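PDB 5LO9: cytochrome C, which probably oxidises thiosulfate to tetrathionate and can run the reaction in reverse, passing the electrons along a chain of four heme c groups. Local coordinates for residues G264-N272 with Q285-G295. Residues are numbered along the deposited sequence; the frame is centred on the assembly and turned at random.
Sequences GARLFRHTN and QTCAGCHLDNG. With HEC (heme c), chain E; EDO (1,2-ethanediol), chain B.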
loop_
_atom_site.group_PDB
_atom_site.type_symbol
_atom_site.label_atom_id
_atom_site.label_comp_id
_atom_site.label_asym_id
_atom_site.label_seq_id
_atom_site.Cartn_x
_atom_site.Cartn_y
_atom_site.Cartn_z
ATOM N N GLY A 264 -4.152 13.251 -6.633
ATOM C CA GLY A 264 -4.910 12.568 -5.606
ATOM C C GLY A 264 -5.502 13.543 -4.608
ATOM O O GLY A 264 -6.624 13.361 -4.130
ATOM N N ALA A 265 -4.764 14.592 -4.281
ATOM C CA ALA A 265 -5.334 15.608 -3.410
ATOM C C ALA A 265 -6.502 16.308 -4.072
ATOM O O ALA A 265 -7.459 16.691 -3.394
ATOM C CB ALA A 265 -4.303 16.653 -3.023
ATOM N N ARG A 266 -6.463 16.477 -5.384
ATOM C CA ARG A 266 -7.599 17.151 -6.000
ATOM C C ARG A 266 -8.777 16.203 -6.232
ATOM O O ARG A 266 -9.934 16.623 -6.108
ATOM C CB ARG A 266 -7.113 17.857 -7.281
ATOM C CG ARG A 266 -7.764 17.544 -8.593
ATOM C CD ARG A 266 -7.750 18.776 -9.539
ATOM N NE ARG A 266 -9.131 19.026 -9.973
ATOM C CZ ARG A 266 -9.768 20.191 -9.903
ATOM N NH1 ARG A 266 -9.130 21.255 -9.420
ATOM N NH2 ARG A 266 -11.052 20.285 -10.314
ATOM N N LEU A 267 -8.531 14.918 -6.473
ATOM C CA LEU A 267 -9.641 13.987 -6.549
ATOM C C LEU A 267 -10.308 13.823 -5.194
ATOM O O LEU A 267 -11.515 13.588 -5.116
ATOM C CB LEU A 267 -9.150 12.647 -7.028
ATOM C CG LEU A 267 -8.559 12.520 -8.423
ATOM C CD1 LEU A 267 -8.235 11.039 -8.696
ATOM C CD2 LEU A 267 -9.530 13.037 -9.427
ATOM N N PHE A 268 -9.520 13.891 -4.125
ATOM C CA PHE A 268 -10.070 13.795 -2.781
ATOM C C PHE A 268 -11.021 14.954 -2.488
ATOM O O PHE A 268 -12.080 14.771 -1.869
ATOM C CB PHE A 268 -8.914 13.781 -1.779
ATOM C CG PHE A 268 -9.247 13.165 -0.452
ATOM C CD1 PHE A 268 -9.064 11.812 -0.248
ATOM C CD2 PHE A 268 -9.712 13.947 0.592
ATOM C CE1 PHE A 268 -9.341 11.223 0.985
ATOM C CE2 PHE A 268 -9.985 13.376 1.822
ATOM C CZ PHE A 268 -9.802 11.994 2.017
ATOM N N ARG A 269 -10.639 16.158 -2.916
ATOM C CA ARG A 269 -11.359 17.391 -2.645
ATOM C C ARG A 269 -12.464 17.673 -3.672
ATOM O O ARG A 269 -13.479 18.307 -3.344
ATOM C CB ARG A 269 -10.340 18.541 -2.616
ATOM C CG ARG A 269 -10.878 19.931 -2.369
ATOM C CD ARG A 269 -11.393 20.102 -0.961
ATOM N NE ARG A 269 -12.810 19.775 -0.837
ATOM C CZ ARG A 269 -13.549 19.971 0.249
ATOM N NH1 ARG A 269 -13.034 20.505 1.354
ATOM N NH2 ARG A 269 -14.820 19.611 0.222
ATOM N N HIS A 270 -12.298 17.238 -4.914
ATOM C CA HIS A 270 -13.252 17.565 -5.967
ATOM C C HIS A 270 -13.765 16.299 -6.624
ATOM O O HIS A 270 -13.941 16.242 -7.833
ATOM C CB HIS A 270 -12.625 18.505 -6.986
ATOM C CG HIS A 270 -12.098 19.778 -6.381
ATOM N ND1 HIS A 270 -12.894 20.879 -6.143
ATOM C CD2 HIS A 270 -10.861 20.110 -5.940
ATOM C CE1 HIS A 270 -12.164 21.843 -5.612
ATOM N NE2 HIS A 270 -10.928 21.402 -5.470
ATOM N N THR A 271 -14.059 15.287 -5.798
ATOM C CA THR A 271 -14.340 13.950 -6.299
ATOM C C THR A 271 -15.469 13.964 -7.318
ATOM O O THR A 271 -15.440 13.218 -8.314
ATOM C CB THR A 271 -14.714 13.026 -5.145
ATOM O OG1 THR A 271 -13.961 13.358 -3.965
ATOM C CG2 THR A 271 -14.396 11.600 -5.536
ATOM N N ASN A 272 -16.456 14.828 -7.108
ATOM C CA ASN A 272 -17.686 14.764 -7.879
ATOM C C ASN A 272 -17.621 15.562 -9.174
ATOM O O ASN A 272 -18.489 15.382 -10.034
ATOM C CB ASN A 272 -18.844 15.286 -7.034
ATOM C CG ASN A 272 -18.719 16.750 -6.764
ATOM O OD1 ASN A 272 -17.736 17.210 -6.202
ATOM N ND2 ASN A 272 -19.669 17.509 -7.260
ATOM N N GLN A 285 -21.178 14.388 -3.296
ATOM C CA GLN A 285 -20.298 14.212 -2.163
ATOM C C GLN A 285 -18.863 14.346 -2.645
ATOM O O GLN A 285 -18.590 14.291 -3.845
ATOM C CB GLN A 285 -20.499 12.848 -1.529
ATOM C CG GLN A 285 -21.923 12.583 -1.085
ATOM C CD GLN A 285 -22.406 13.403 0.108
ATOM O OE1 GLN A 285 -23.496 13.969 0.073
ATOM N NE2 GLN A 285 -21.640 13.414 1.178
ATOM N N THR A 286 -17.952 14.545 -1.694
ATOM C CA THR A 286 -16.525 14.406 -1.926
ATOM C C THR A 286 -15.923 13.719 -0.712
ATOM O O THR A 286 -16.471 13.772 0.391
ATOM C CB THR A 286 -15.793 15.735 -2.141
ATOM O OG1 THR A 286 -15.795 16.483 -0.914
ATOM C CG2 THR A 286 -16.399 16.579 -3.271
ATOM N N CYS A 287 -14.755 13.107 -0.926
ATOM C CA CYS A 287 -14.041 12.452 0.164
ATOM C C CYS A 287 -13.798 13.448 1.284
ATOM O O CYS A 287 -13.902 13.115 2.469
ATOM C CB CYS A 287 -12.688 11.903 -0.322
ATOM S SG CYS A 287 -12.589 10.946 -1.894
ATOM N N ALA A 288 -13.451 14.675 0.908
ATOM C CA ALA A 288 -13.033 15.689 1.858
ATOM C C ALA A 288 -14.153 16.091 2.810
ATOM O O ALA A 288 -13.868 16.612 3.896
ATOM C CB ALA A 288 -12.544 16.916 1.082
ATOM N N GLY A 289 -15.408 15.860 2.420
ATOM C CA GLY A 289 -16.533 16.297 3.219
ATOM C C GLY A 289 -16.731 15.486 4.486
ATOM O O GLY A 289 -17.372 15.953 5.431
ATOM N N CYS A 290 -16.289 14.237 4.490
ATOM C CA CYS A 290 -16.342 13.430 5.691
ATOM C C CYS A 290 -14.971 13.223 6.322
ATOM O O CYS A 290 -14.890 12.613 7.390
ATOM C CB CYS A 290 -16.964 12.071 5.387
ATOM S SG CYS A 290 -18.619 12.141 4.661
ATOM N N HIS A 291 -13.893 13.665 5.666
ATOM C CA HIS A 291 -12.508 13.450 6.109
ATOM C C HIS A 291 -11.856 14.831 6.078
ATOM O O HIS A 291 -11.189 15.226 5.111
ATOM C CB HIS A 291 -11.748 12.439 5.232
ATOM C CG HIS A 291 -12.363 11.072 5.181
ATOM N ND1 HIS A 291 -12.179 10.142 6.180
ATOM C CD2 HIS A 291 -13.115 10.459 4.229
ATOM C CE1 HIS A 291 -12.803 9.018 5.853
ATOM N NE2 HIS A 291 -13.376 9.181 4.674
ATOM N N LEU A 292 -12.073 15.584 7.145
ATOM C CA LEU A 292 -11.868 17.021 7.096
ATOM C C LEU A 292 -10.391 17.415 6.918
ATOM O O LEU A 292 -9.452 16.669 7.223
ATOM C CB LEU A 292 -12.433 17.623 8.365
ATOM C CG LEU A 292 -13.895 17.299 8.600
ATOM C CD1 LEU A 292 -14.313 17.940 9.886
ATOM C CD2 LEU A 292 -14.737 17.798 7.451
ATOM N N ASP A 293 -10.207 18.643 6.454
ATOM C CA ASP A 293 -8.893 19.166 6.092
ATOM C C ASP A 293 -8.264 18.276 5.029
ATOM O O ASP A 293 -7.061 18.001 5.038
ATOM C CB ASP A 293 -7.964 19.324 7.304
ATOM C CG ASP A 293 -6.806 20.271 7.012
ATOM O OD1 ASP A 293 -6.875 20.934 5.941
ATOM O OD2 ASP A 293 -5.864 20.388 7.834
ATOM N N ASN A 294 -9.112 17.797 4.128
ATOM C CA ASN A 294 -8.680 17.007 2.970
ATOM C C ASN A 294 -7.910 15.763 3.398
ATOM O O ASN A 294 -6.945 15.346 2.756
ATOM C CB ASN A 294 -7.865 17.859 2.004
ATOM C CG ASN A 294 -8.107 17.476 0.557
ATOM O OD1 ASN A 294 -9.225 17.101 0.175
ATOM N ND2 ASN A 294 -7.069 17.612 -0.269
ATOM N N GLY A 295 -8.387 15.137 4.464
ATOM C CA GLY A 295 -7.816 13.916 4.941
ATOM C C GLY A 295 -6.765 14.094 5.992
ATOM O O GLY A 295 -6.193 13.091 6.421
HETATM FE FE HEC E . -14.376 7.450 3.758
HETATM C CHA HEC E . -13.346 5.333 6.366
HETATM C CHB HEC E . -11.353 6.906 2.079
HETATM C CHC HEC E . -15.526 9.362 1.021
HETATM C CHD HEC E . -17.161 8.315 5.580
HETATM N NA HEC E . -12.671 6.330 4.169
HETATM C C1A HEC E . -12.467 5.560 5.232
HETATM C C2A HEC E . -11.155 4.877 5.220
HETATM C C3A HEC E . -10.562 5.336 3.976
HETATM C C4A HEC E . -11.582 6.238 3.386
HETATM C CMA HEC E . -9.215 4.985 3.454
HETATM C CAA HEC E . -10.579 3.971 6.279
HETATM C CBA HEC E . -10.205 4.810 7.496
HETATM C CGA HEC E . -9.479 3.982 8.543
HETATM O O1A HEC E . -8.825 4.610 9.406
HETATM O O2A HEC E . -9.567 2.717 8.533
HETATM N NB HEC E . -13.614 8.033 1.904
HETATM C C1B HEC E . -12.391 7.713 1.428
HETATM C C2B HEC E . -12.141 8.249 0.086
HETATM C C3B HEC E . -13.371 8.963 -0.225
HETATM C C4B HEC E . -14.215 8.752 0.966
HETATM C CMB HEC E . -10.907 8.126 -0.735
HETATM C CAB HEC E . -13.687 9.702 -1.484
HETATM C CBB HEC E . -13.717 8.683 -2.622
HETATM N NC HEC E . -16.059 8.621 3.360
HETATM C C1C HEC E . -16.332 9.316 2.244
HETATM C C2C HEC E . -17.577 10.111 2.344
HETATM C C3C HEC E . -18.063 9.788 3.696
HETATM C C4C HEC E . -17.030 8.870 4.229
HETATM C CMC HEC E . -18.167 11.000 1.278
HETATM C CAC HEC E . -19.276 10.296 4.453
HETATM C CBC HEC E . -20.528 10.166 3.646
HETATM N ND HEC E . -15.111 6.896 5.629
HETATM C C1D HEC E . -16.234 7.347 6.164
HETATM C C2D HEC E . -16.494 6.792 7.504
HETATM C C3D HEC E . -15.367 5.881 7.773
HETATM C C4D HEC E . -14.588 6.041 6.515
HETATM C CMD HEC E . -17.688 7.113 8.335
HETATM C CAD HEC E . -15.064 5.025 8.990
HETATM C CBD HEC E . -16.161 4.012 9.382
HETATM C CGD HEC E . -16.522 2.897 8.379
HETATM O O1D HEC E . -16.825 3.134 7.171
HETATM O O2D HEC E . -16.550 1.713 8.815
HETATM C C1 EDO B . -4.289 19.695 -0.453
HETATM O O1 EDO B . -5.461 20.305 0.048
HETATM C C2 EDO B . -3.476 19.145 0.731
HETATM O O2 EDO B . -3.404 17.722 0.990
#
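A chi1 of -157° turns the Phe268 ring away from its own amide nitrogen and, from the last turn of helix 256-269, beneath Cys287, whose own chi1 of -47° carries SG off to the heme. The CB of Cys287 stands over the ring centre, 3.4 Å from the Phe268 centroid and almost on the ring normal, a CH-pi contact beside which SG makes a sulfur-aromatic one. At the rim, Phe268 CZ meets CB of His291 at 3.8 Å, and the amide of Asn294 lies nearly perpendicular to the ring, its OD1 beside CD2. The Asn294 ND2 then gives an almost straight hydrogen bond (173°) to Ala265 O at 3.3 Å; this carbonyl also accepts from Arg269 N, on the opposite face of its plane. Replacing the ring of Phe268 by an alanine is likely to open a gap between helix and loop, taking away the face under Cys287 CB and the edge beside His291 CB.

Past the helix end, Thr271 OG1 donates to Leu267 O at 2.7 Å and accepts from Cys287 N at 3.2 Å, while Phe268 O takes the N-H of Ala288. CB of Ala288 lies over the guanidinium face of Arg269, 3.3 Å from its CZ, and Arg269 NH2 is hydrogen-bonded to a second heme c. Cys287 and Cys290, each joined covalently to the heme, and His291, whose NE2 binds the iron at 2.2 Å, form the CXXCH heme-attachment motif of c-type cytochromes, here packed against the end of helix 256-269.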